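Local coordinates for type-2 ice-structuring protein (Brachyopsis rostratus, PDB 2ZIB) that binds to ice crystals and inhibits their growth, protecting fish blood from freezing in subzero sea water, on a C-type lectin scaffold, at residues Q54-G63 with M107-W115. Residues are numbered along the deposited sequence; the frame is centred on the assembly and turned at random.
Sequences QLYIKDIVAG and MTAAVDKCW
The side-chain amide of a single buried glutamine, Gln54, makes all the hydrogen bonds between residues 54-63 and 107-115. Its NE2 donates to Asp112 O at 3.1 Å, an acceptor lying in the amide plane, and more weakly to Lys113 O at 2.9 Å. Its OE1 accepts from Trp115 NE1 at 2.9 Å, at the edge of the indole, with the amide and ring planes turned 53° apart. With CG anti to the backbone N (chi1 172°) and a bend at chi2, the Gln54 chain leaves the helix flank and carries the amide to the loop, where bonds at both ends fix its rotation. The Met107 methyl CE comes against this amide from the opposite direction, while SD meets Ile57 CG2 at 3.5 Å, the two side chains crossing at about a right angle.

Lys113 turns inward at the end of a type I turn from Ala110. Its CG lies against Lys58 CG at 3.9 Å; a bend at chi2 (-89°) lays CD and CE along Val61 CG2, and a second at chi4 turns NZ back to donate to Thr108 O and Ala110 O within its own loop. Ala110 O thus holds Lys113 NZ and Lys113 N on opposite faces of its plane. Asp112 adds an Asx turn, OD1 accepting from Cys114 N. The extended Lys58 chain runs past Val111 O.

In this C-type lectin fold the loop joins antiparallel strands 104-107 and 115-118, and the disulfide Cys92-Cys114 ties it to the preceding long loop. Met107 also packs on Val65 and Ile67 of strand 65-67, while Ile57 on helix 51-60 and Val61 just beyond it rest on Ile127 of strand 124-131, so the helix spans from that strand to the loop.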
loop_
_atom_site.group_PDB
_atom_site.type_symbol
_atom_site.label_atom_id
_atom_site.label_comp_id
_atom_site.label_asym_id
_atom_site.label_seq_id
_atom_site.Cartn_x
_atom_site.Cartn_y
_atom_site.Cartn_z
ATOM N N GLN A 54 -5.805 -7.960 0.530
ATOM C CA GLN A 54 -4.564 -8.289 1.241
ATOM C C GLN A 54 -3.916 -9.478 0.561
ATOM O O GLN A 54 -2.723 -9.493 0.303
ATOM C CB GLN A 54 -4.869 -8.588 2.717
ATOM C CG GLN A 54 -3.689 -9.123 3.540
ATOM C CD GLN A 54 -2.634 -8.063 3.888
ATOM O OE1 GLN A 54 -2.842 -6.859 3.662
ATOM N NE2 GLN A 54 -1.504 -8.500 4.421
ATOM N N LEU A 55 -4.708 -10.536 0.337
ATOM C CA LEU A 55 -4.160 -11.753 -0.222
ATOM C C LEU A 55 -3.773 -11.586 -1.695
ATOM O O LEU A 55 -2.771 -12.142 -2.144
ATOM C CB LEU A 55 -5.171 -12.913 -0.054
ATOM C CG LEU A 55 -5.437 -13.356 1.400
ATOM C CD1 LEU A 55 -6.604 -14.410 1.406
ATOM C CD2 LEU A 55 -4.137 -13.906 2.088
ATOM N N TYR A 56 -4.553 -10.819 -2.458
ATOM C CA TYR A 56 -4.135 -10.554 -3.836
ATOM C C TYR A 56 -2.774 -9.827 -3.882
ATOM O O TYR A 56 -1.884 -10.167 -4.662
ATOM C CB TYR A 56 -5.184 -9.673 -4.544
ATOM C CG TYR A 56 -4.729 -9.286 -5.935
ATOM C CD1 TYR A 56 -4.862 -10.198 -6.991
ATOM C CD2 TYR A 56 -4.154 -8.046 -6.211
ATOM C CE1 TYR A 56 -4.408 -9.902 -8.297
ATOM C CE2 TYR A 56 -3.698 -7.739 -7.493
ATOM C CZ TYR A 56 -3.838 -8.648 -8.528
ATOM O OH TYR A 56 -3.397 -8.318 -9.793
ATOM N N ILE A 57 -2.634 -8.790 -3.072
ATOM C CA ILE A 57 -1.393 -8.014 -3.065
ATOM C C ILE A 57 -0.244 -8.853 -2.526
ATOM O O ILE A 57 0.856 -8.835 -3.097
ATOM C CB ILE A 57 -1.579 -6.676 -2.281
ATOM C CG1 ILE A 57 -2.573 -5.738 -3.005
ATOM C CG2 ILE A 57 -0.245 -5.994 -2.060
ATOM C CD1 ILE A 57 -3.140 -4.584 -2.134
ATOM N N LYS A 58 -0.499 -9.628 -1.462
ATOM C CA LYS A 58 0.509 -10.545 -0.931
ATOM C C LYS A 58 1.073 -11.386 -2.047
ATOM O O LYS A 58 2.265 -11.600 -2.131
ATOM C CB LYS A 58 -0.150 -11.431 0.121
ATOM C CG LYS A 58 0.674 -12.652 0.521
ATOM C CD LYS A 58 -0.145 -13.631 1.354
ATOM C CE LYS A 58 0.570 -14.955 1.550
ATOM N NZ LYS A 58 -0.428 -16.033 1.818
ATOM N N ASP A 59 0.194 -11.872 -2.932
ATOM C CA ASP A 59 0.649 -12.769 -3.980
ATOM C C ASP A 59 1.418 -12.094 -5.085
ATOM O O ASP A 59 2.154 -12.754 -5.809
ATOM C CB ASP A 59 -0.541 -13.530 -4.558
ATOM C CG ASP A 59 -1.165 -14.493 -3.554
ATOM O OD1 ASP A 59 -0.568 -14.796 -2.473
ATOM O OD2 ASP A 59 -2.300 -14.973 -3.756
ATOM N N ILE A 60 1.333 -10.774 -5.190
ATOM C CA ILE A 60 2.102 -10.075 -6.216
ATOM C C ILE A 60 3.532 -9.815 -5.790
ATOM O O ILE A 60 4.454 -9.933 -6.600
ATOM C CB ILE A 60 1.383 -8.732 -6.596
ATOM C CG1 ILE A 60 0.166 -9.008 -7.479
ATOM C CG2 ILE A 60 2.397 -7.703 -7.231
ATOM C CD1 ILE A 60 0.343 -10.176 -8.408
ATOM N N VAL A 61 3.689 -9.469 -4.512
ATOM C CA VAL A 61 4.897 -8.766 -4.047
ATOM C C VAL A 61 5.974 -9.756 -3.607
ATOM O O VAL A 61 5.669 -10.906 -3.294
ATOM C CB VAL A 61 4.581 -7.761 -2.920
ATOM C CG1 VAL A 61 3.605 -6.690 -3.399
ATOM C CG2 VAL A 61 4.026 -8.437 -1.673
ATOM N N ALA A 62 7.223 -9.304 -3.513
ATOM C CA ALA A 62 8.317 -10.247 -3.256
ATOM C C ALA A 62 8.982 -10.118 -1.912
ATOM O O ALA A 62 9.988 -10.787 -1.672
ATOM C CB ALA A 62 9.363 -10.158 -4.360
ATOM N N GLY A 63 8.475 -9.274 -1.045
ATOM C CA GLY A 63 9.056 -9.019 0.307
ATOM C C GLY A 63 8.311 -7.865 0.996
ATOM O O GLY A 63 7.128 -7.601 0.684
ATOM N N MET A 107 3.547 -3.513 4.449
ATOM C CA MET A 107 3.381 -4.979 4.596
ATOM C C MET A 107 4.761 -5.506 4.975
ATOM O O MET A 107 5.756 -5.252 4.245
ATOM C CB MET A 107 2.883 -5.614 3.305
ATOM C CG MET A 107 1.517 -5.068 2.872
ATOM S SD MET A 107 1.053 -5.641 1.221
ATOM C CE MET A 107 -0.160 -6.834 1.554
ATOM N N THR A 108 4.833 -6.270 6.082
ATOM C CA THR A 108 6.102 -6.777 6.580
ATOM C C THR A 108 6.580 -8.030 5.854
ATOM O O THR A 108 5.908 -8.555 4.950
ATOM C CB THR A 108 6.051 -7.042 8.081
ATOM O OG1 THR A 108 5.128 -8.116 8.354
ATOM C CG2 THR A 108 5.677 -5.816 8.915
ATOM N N ALA A 109 7.758 -8.511 6.256
ATOM C CA ALA A 109 8.363 -9.709 5.696
ATOM C C ALA A 109 7.680 -10.991 6.197
ATOM O O ALA A 109 7.979 -12.068 5.682
ATOM C CB ALA A 109 9.821 -9.749 6.065
ATOM N N ALA A 110 6.746 -10.883 7.136
ATOM C CA ALA A 110 5.996 -12.099 7.525
ATOM C C ALA A 110 5.314 -12.646 6.263
ATOM O O ALA A 110 4.869 -11.873 5.397
ATOM C CB ALA A 110 5.001 -11.723 8.566
ATOM N N VAL A 111 5.161 -13.967 6.180
ATOM C CA VAL A 111 4.444 -14.554 5.039
ATOM C C VAL A 111 3.038 -13.984 4.856
ATOM O O VAL A 111 2.589 -13.751 3.713
ATOM C CB VAL A 111 4.442 -16.111 5.127
ATOM C CG1 VAL A 111 3.404 -16.733 4.163
ATOM C CG2 VAL A 111 5.854 -16.643 4.839
ATOM N N ASP A 112 2.324 -13.712 5.955
ATOM C CA ASP A 112 0.985 -13.167 5.845
ATOM C C ASP A 112 0.954 -11.678 5.513
ATOM O O ASP A 112 -0.127 -11.102 5.350
ATOM C CB ASP A 112 0.134 -13.535 7.058
ATOM C CG ASP A 112 0.350 -12.672 8.264
ATOM O OD1 ASP A 112 1.338 -11.907 8.358
ATOM O OD2 ASP A 112 -0.487 -12.782 9.187
ATOM N N LYS A 113 2.142 -11.066 5.414
ATOM C CA LYS A 113 2.260 -9.626 5.029
ATOM C C LYS A 113 1.501 -8.727 5.990
ATOM O O LYS A 113 1.045 -7.641 5.621
ATOM C CB LYS A 113 1.780 -9.457 3.572
ATOM C CG LYS A 113 2.700 -10.105 2.589
ATOM C CD LYS A 113 3.801 -9.097 2.168
ATOM C CE LYS A 113 5.118 -9.781 1.724
ATOM N NZ LYS A 113 5.808 -10.483 2.916
ATOM N N CYS A 114 1.415 -9.134 7.259
ATOM C CA CYS A 114 0.774 -8.273 8.231
ATOM C C CYS A 114 1.458 -6.910 8.275
ATOM O O CYS A 114 2.675 -6.770 7.994
ATOM C CB CYS A 114 0.723 -8.944 9.614
ATOM S SG CYS A 114 2.327 -9.328 10.393
ATOM N N TRP A 115 0.685 -5.888 8.662
ATOM C CA TRP A 115 1.175 -4.513 8.570
ATOM C C TRP A 115 1.943 -4.052 9.811
ATOM O O TRP A 115 1.671 -4.502 10.930
ATOM C CB TRP A 115 0.008 -3.547 8.384
ATOM C CG TRP A 115 -0.900 -3.874 7.236
ATOM C CD1 TRP A 115 -0.735 -4.784 6.206
ATOM C CD2 TRP A 115 -2.183 -3.300 7.049
ATOM N NE1 TRP A 115 -1.840 -4.768 5.368
ATOM C CE2 TRP A 115 -2.749 -3.880 5.879
ATOM C CE3 TRP A 115 -2.935 -2.332 7.764
ATOM C CZ2 TRP A 115 -4.035 -3.522 5.396
ATOM C CZ3 TRP A 115 -4.221 -1.964 7.267
ATOM C CH2 TRP A 115 -4.745 -2.573 6.098
#